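Local coordinates for protein lysozyme (Enterobacteria phage P1, PDB 1XJU) that hydrolyses the beta-1,4 linkages of host peptidoglycan as a signal-arrest-release endolysin, captured here in its secreted but inactive disulfide-locked form, at residues M22-A25 against G26-T29; A5-E8 against L9-N12. One frame throughout, in Å; residues are numbered along the deposited sequence.

Contact 1: residues M22-A25 against G26-T29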
ATOM      1  N   MET A  22      -3.218  -0.752 -10.558  1.00 11.69           N
ATOM      2  CA  MET A  22      -3.345   0.606 -10.021  1.00 12.45           C
ATOM      3  C   MET A  22      -4.579   0.800  -9.114  1.00 11.20           C
ATOM      4  O   MET A  22      -4.817   1.862  -8.585  1.00 12.58           O
ATOM      5  CB  MET A  22      -3.340   1.545 -11.215  1.00 14.08           C
ATOM      6  CG  MET A  22      -2.032   1.324 -11.993  1.00 16.22           C
ATOM      7  SD  MET A  22      -0.512   1.702 -11.090  1.00 19.21           S
ATOM      8  CE  MET A  22       0.412   0.333 -11.527  1.00 22.17           C
ATOM      9  N   CYS A  23      -5.452  -0.213  -9.032  1.00 10.13           N
ATOM     10  CA  CYS A  23      -6.694  -0.059  -8.325  1.00  8.60           C
ATOM     11  C   CYS A  23      -6.533  -0.051  -6.818  1.00  8.07           C
ATOM     12  O   CYS A  23      -5.646  -0.664  -6.269  1.00  9.34           O
ATOM     13  CB  CYS A  23      -7.663  -1.153  -8.744  1.00  9.02           C
ATOM     14  SG  CYS A  23      -8.062  -1.134 -10.521  1.00 10.01           S
ATOM     15  N   PRO A  24      -7.420   0.654  -6.132  1.00  8.77           N
ATOM     16  CA  PRO A  24      -7.383   0.686  -4.695  1.00  8.70           C
ATOM     17  C   PRO A  24      -7.653  -0.704  -4.124  1.00  8.40           C
ATOM     18  O   PRO A  24      -8.423  -1.521  -4.718  1.00  8.54           O
ATOM     19  CB  PRO A  24      -8.494   1.643  -4.329  1.00 10.11           C
ATOM     20  CG  PRO A  24      -9.440   1.598  -5.453  1.00 10.02           C
ATOM     21  CD  PRO A  24      -8.543   1.428  -6.667  1.00  9.66           C
ATOM     22  N   ALA A  25      -7.122  -0.980  -2.942  1.00  8.76           N
ATOM     23  CA  ALA A  25      -7.159  -2.294  -2.316  1.00  9.82           C
ATOM     24  C   ALA A  25      -8.544  -2.939  -2.317  1.00 10.40           C
ATOM     25  O   ALA A  25      -8.642  -4.144  -2.486  1.00 10.22           O
ATOM     26  CB  ALA A  25      -6.686  -2.150  -0.898  1.00 10.41           C
ATOM     27  N   GLY A  26      -9.548  -2.140  -1.998  1.00  9.99           N
ATOM     28  CA  GLY A  26     -10.850  -2.671  -1.776  1.00 10.54           C
ATOM     29  C   GLY A  26     -11.502  -3.323  -2.995  1.00 10.17           C
ATOM     30  O   GLY A  26     -12.519  -3.992  -2.829  1.00 12.85           O
ATOM     31  N   VAL A  27     -10.973  -3.138  -4.196  1.00  9.03           N
ATOM     32  CA  VAL A  27     -11.550  -3.772  -5.383  1.00  9.17           C
ATOM     33  C   VAL A  27     -10.750  -4.952  -5.869  1.00  9.12           C
ATOM     34  O   VAL A  27     -11.083  -5.523  -6.902  1.00  9.63           O
ATOM     35  CB  VAL A  27     -11.866  -2.757  -6.514  1.00  9.35           C
ATOM     36  CG1 VAL A  27     -12.767  -1.687  -6.003  1.00 10.40           C
ATOM     37  CG2 VAL A  27     -10.595  -2.198  -7.151  1.00  9.70           C
ATOM     38  N   TRP A  28      -9.718  -5.386  -5.119  1.00  9.58           N
ATOM     39  CA  TRP A  28      -8.942  -6.579  -5.486  1.00 10.00           C
ATOM     40  C   TRP A  28      -9.623  -7.814  -4.903  1.00 10.48           C
ATOM     41  O   TRP A  28      -9.040  -8.619  -4.179  1.00 12.37           O
ATOM     42  CB  TRP A  28      -7.518  -6.523  -4.933  1.00 10.30           C
ATOM     43  CG  TRP A  28      -6.644  -5.496  -5.542  1.00  9.62           C
ATOM     44  CD1 TRP A  28      -6.826  -4.120  -5.559  1.00  9.41           C
ATOM     45  CD2 TRP A  28      -5.409  -5.752  -6.225  1.00  9.98           C
ATOM     46  NE1 TRP A  28      -5.758  -3.533  -6.202  1.00 10.16           N
ATOM     47  CE2 TRP A  28      -4.875  -4.512  -6.608  1.00  9.91           C
ATOM     48  CE3 TRP A  28      -4.680  -6.913  -6.525  1.00 11.59           C
ATOM     49  CZ2 TRP A  28      -3.675  -4.392  -7.314  1.00 11.75           C
ATOM     50  CZ3 TRP A  28      -3.455  -6.758  -7.199  1.00 12.13           C
ATOM     51  CH2 TRP A  28      -3.008  -5.527  -7.612  1.00 12.03           C
ATOM     52  N   THR A  29     -10.872  -8.049  -5.314  1.00 10.76           N
ATOM     53  CA  THR A  29     -11.755  -9.051  -4.763  1.00 11.18           C
ATOM     54  C   THR A  29     -12.390  -9.923  -5.818  1.00 10.12           C
ATOM     55  O   THR A  29     -13.232 -10.748  -5.476  1.00 10.81           O
ATOM     56  CB  THR A  29     -12.894  -8.342  -3.948  1.00 13.72           C
ATOM     57  OG1 THR A  29     -13.504  -7.315  -4.737  1.00 14.15           O
ATOM     58  CG2 THR A  29     -12.307  -7.667  -2.709  1.00 14.85           C
TER

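Contact 2: residues A5-E8 against L9-N12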
ATOM      1  N   ALA A   5       5.492  12.885  -6.716  1.00 12.13           N
ATOM      2  CA  ALA A   5       6.050  11.591  -7.061  1.00 12.00           C
ATOM      3  C   ALA A   5       5.131  10.478  -6.564  1.00 11.14           C
ATOM      4  O   ALA A   5       4.932   9.477  -7.243  1.00 11.42           O
ATOM      5  CB  ALA A   5       7.449  11.447  -6.420  1.00 12.37           C
ATOM      6  N   GLY A   6       4.610  10.598  -5.349  1.00 10.44           N
ATOM      7  CA  GLY A   6       3.685   9.592  -4.833  1.00  9.33           C
ATOM      8  C   GLY A   6       2.420   9.500  -5.659  1.00 10.02           C
ATOM      9  O   GLY A   6       1.894   8.441  -5.890  1.00 10.10           O
ATOM     10  N   LEU A   7       1.916  10.665  -6.060  1.00  9.43           N
ATOM     11  CA  LEU A   7       0.726  10.736  -6.880  1.00  9.43           C
ATOM     12  C   LEU A   7       0.926  10.145  -8.255  1.00 10.05           C
ATOM     13  O   LEU A   7      -0.012   9.560  -8.788  1.00 10.12           O
ATOM     14  CB  LEU A   7       0.140  12.144  -6.912  1.00 10.99           C
ATOM     15  CG  LEU A   7      -0.444  12.667  -5.584  1.00 12.50           C
ATOM     16  CD1 LEU A   7      -0.850  14.130  -5.692  1.00 14.51           C
ATOM     17  CD2 LEU A   7      -1.607  11.805  -5.101  1.00 14.01           C
ATOM     18  N   GLU A   8       2.142  10.185  -8.822  1.00 10.15           N
ATOM     19  CA  GLU A   8       2.413   9.450 -10.047  1.00  9.93           C
ATOM     20  C   GLU A   8       2.282   7.966  -9.853  1.00 10.38           C
ATOM     21  O   GLU A   8       1.811   7.296 -10.740  1.00 11.05           O
ATOM     22  CB  GLU A   8       3.811   9.732 -10.618  1.00 10.35           C
ATOM     23  CG  GLU A   8       3.979  11.148 -11.174  1.00 10.69           C
ATOM     24  CD  GLU A   8       5.330  11.406 -11.789  1.00 11.09           C
ATOM     25  OE1 GLU A   8       6.246  10.538 -11.757  1.00 12.94           O
ATOM     26  OE2 GLU A   8       5.512  12.503 -12.299  1.00 12.04           O
ATOM     27  N   LEU A   9       2.728   7.445  -8.705  1.00  9.01           N
ATOM     28  CA  LEU A   9       2.647   6.044  -8.441  1.00  9.32           C
ATOM     29  C   LEU A   9       1.187   5.619  -8.227  1.00  9.12           C
ATOM     30  O   LEU A   9       0.819   4.519  -8.619  1.00 10.50           O
ATOM     31  CB  LEU A   9       3.480   5.637  -7.224  1.00 10.40           C
ATOM     32  CG  LEU A   9       4.972   5.892  -7.415  1.00 11.30           C
ATOM     33  CD1 LEU A   9       5.713   5.566  -6.149  1.00 12.66           C
ATOM     34  CD2 LEU A   9       5.558   5.168  -8.598  1.00 13.99           C
ATOM     35  N   ILE A  10       0.428   6.441  -7.521  1.00  7.93           N
ATOM     36  CA  ILE A  10      -0.994   6.113  -7.280  1.00  8.14           C
ATOM     37  C   ILE A  10      -1.822   6.188  -8.570  1.00  8.08           C
ATOM     38  O   ILE A  10      -2.698   5.362  -8.815  1.00  8.45           O
ATOM     39  CB  ILE A  10      -1.564   7.005  -6.191  1.00  8.45           C
ATOM     40  CG1 ILE A  10      -0.940   6.644  -4.837  1.00  9.81           C
ATOM     41  CG2 ILE A  10      -3.094   6.957  -6.150  1.00  9.02           C
ATOM     42  CD1 ILE A  10      -1.193   7.652  -3.725  1.00 10.35           C
ATOM     43  N   GLY A  11      -1.511   7.164  -9.409  1.00  8.10           N
ATOM     44  CA  GLY A  11      -2.232   7.297 -10.640  1.00  9.51           C
ATOM     45  C   GLY A  11      -3.646   7.770 -10.432  1.00  9.00           C
ATOM     46  O   GLY A  11      -3.971   8.430  -9.498  1.00 11.17           O
ATOM     47  N   ASN A  12      -4.536   7.377 -11.355  1.00 10.31           N
ATOM     48  CA  ASN A  12      -5.896   7.878 -11.364  1.00  9.57           C
ATOM     49  C   ASN A  12      -6.832   6.743 -11.687  1.00  9.42           C
ATOM     50  O   ASN A  12      -6.434   5.652 -12.056  1.00  9.96           O
ATOM     51  CB  ASN A  12      -6.028   9.092 -12.308  1.00 11.04           C
ATOM     52  CG  ASN A  12      -5.586   8.787 -13.700  1.00 11.27           C
ATOM     53  OD1 ASN A  12      -6.058   7.821 -14.296  1.00 11.92           O
ATOM     54  ND2 ASN A  12      -4.697   9.616 -14.265  1.00 13.36           N
TER
HETATM   55  O   HOH W   1      -2.502  10.812  -8.910  1.00 21.67           O

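Contact 1: residues M22-A25 against G26-T29
The carbonyl oxygen of Cys23 is gripped by two N-H donors. Within this turn Trp28 gives its indole N-H to it, NE1 lying 2.9 Å from Cys23 O with a nearly straight N-H...O angle of 167°; the second donor is the side-chain amide of Asn87 on helix 75-88. The example illustrates how side-chain N-H groups can hold a loop carbonyl. The oxygen lies almost in the indole plane, so the ring meets it edge-on, yet the nitrogen stands 56° above the plane of the Cys23 carbonyl. Trp28 CG lies anti to its own carbonyl carbon (chi1 -68°), a torsion that carries the indole back toward Cys23 and Pro24, where its NE1-CD1 edge meets their carbonyl oxygens, CD1 coming within 3.2 Å of Pro24 O.

Two backbone bonds close the turn itself. Val27 N donates to Pro24 O over 3.1 Å and Trp28 N to Ala25 O over 3.1 Å, successive i to i+3 bonds that make a short 3-10 turn. Val27 CG2 also lies 3.3 Å from Pro24 O. That methyl sits between backbone N and carbonyl carbon, and from there it presses on Cys23 CB at 3.5 Å, tighter than a usual carbon-carbon contact, with Pro24 CD a looser neighbour.

Trp28 also packs edge-to-face with Tyr21, while Pro24 lies against Phe86 and Trp53. Cys23 SG is joined to Cys16 SG in a disulfide, the bond of the inactive, membrane-associated enzyme, although Cys23 is itself an active-site residue. Labour is thus divided: the indole and amide hold the main chain of Cys23 through its oxygen, while its sulfur, on a separate branch, is engaged by the disulfide that must be exchanged before the enzyme works.

Contact 2: residues A5-E8 against L9-N12
Backbone hydrogen bonds carry the contact between Ala5-Glu8 and Leu9-Asn12, from the body of helix 4-10 to its C-terminal exit. Ile10 N donates to Gly6 O at 3.0 Å, in the plane of that carbonyl, and Gly11 N reaches Leu7 O at 2.9 Å. The bond from Leu9 N to Ala5 O, 3.3 Å long, is weak.

Side-chain carbons meet carbonyl oxygens at the same i to i+4 spacing. Leu9 CG approaches Ala5 O at 3.6 Å, and Ile10 CG1 lies 3.5 Å from Gly6 O. With Ile10 CG1 anti to its carbonyl carbon (chi1 -69°), the ethyl branch is directed back along the helix. There CD1 forms the apolar pair of the contact, three residues apart, touching Leu7 CD2 loosely at 4.4 Å. Outside the turn, Ile10 packs on Trp53, Ile57 and Phe86, and Leu9 on Leu149 of helix 137-151.

Water and a cap serve the helix ends, as they commonly do where helices stop and start. Leu7 O takes a hydrogen from a water 2.8 Å away, and this water donates its other hydrogen to Gly11 O at 2.9 Å, so Leu7 O accepts two bonds. Gly11 leaves the helix with positive phi (71°), and Asn12 N-caps the next helix, its OD1 accepting from Gly15 N. The helix thus breaks off with its polar groups passed from chain to water to side-chain cap.

Both contacts are local turns near the beginning of the chain, and they follow in series: contact 2 ends helix 4-10, helix 13-18 comes next with Glu14 and Cys16, and contact 1 lies in the loop beyond it. Their centres are 15 Å apart, and they touch where Met22 SD packs on Leu9 O. They share a setting, since Phe86 of helix 75-88 and Trp53 of helix 46-67 touch both, and helix 137-151 flanks each. The two turns thus bracket the short helix bearing the inferred acid residue Glu14 and the disulfide partner of Cys23, the region where isomerization activates this glycosyl hydrolase 24 enzyme.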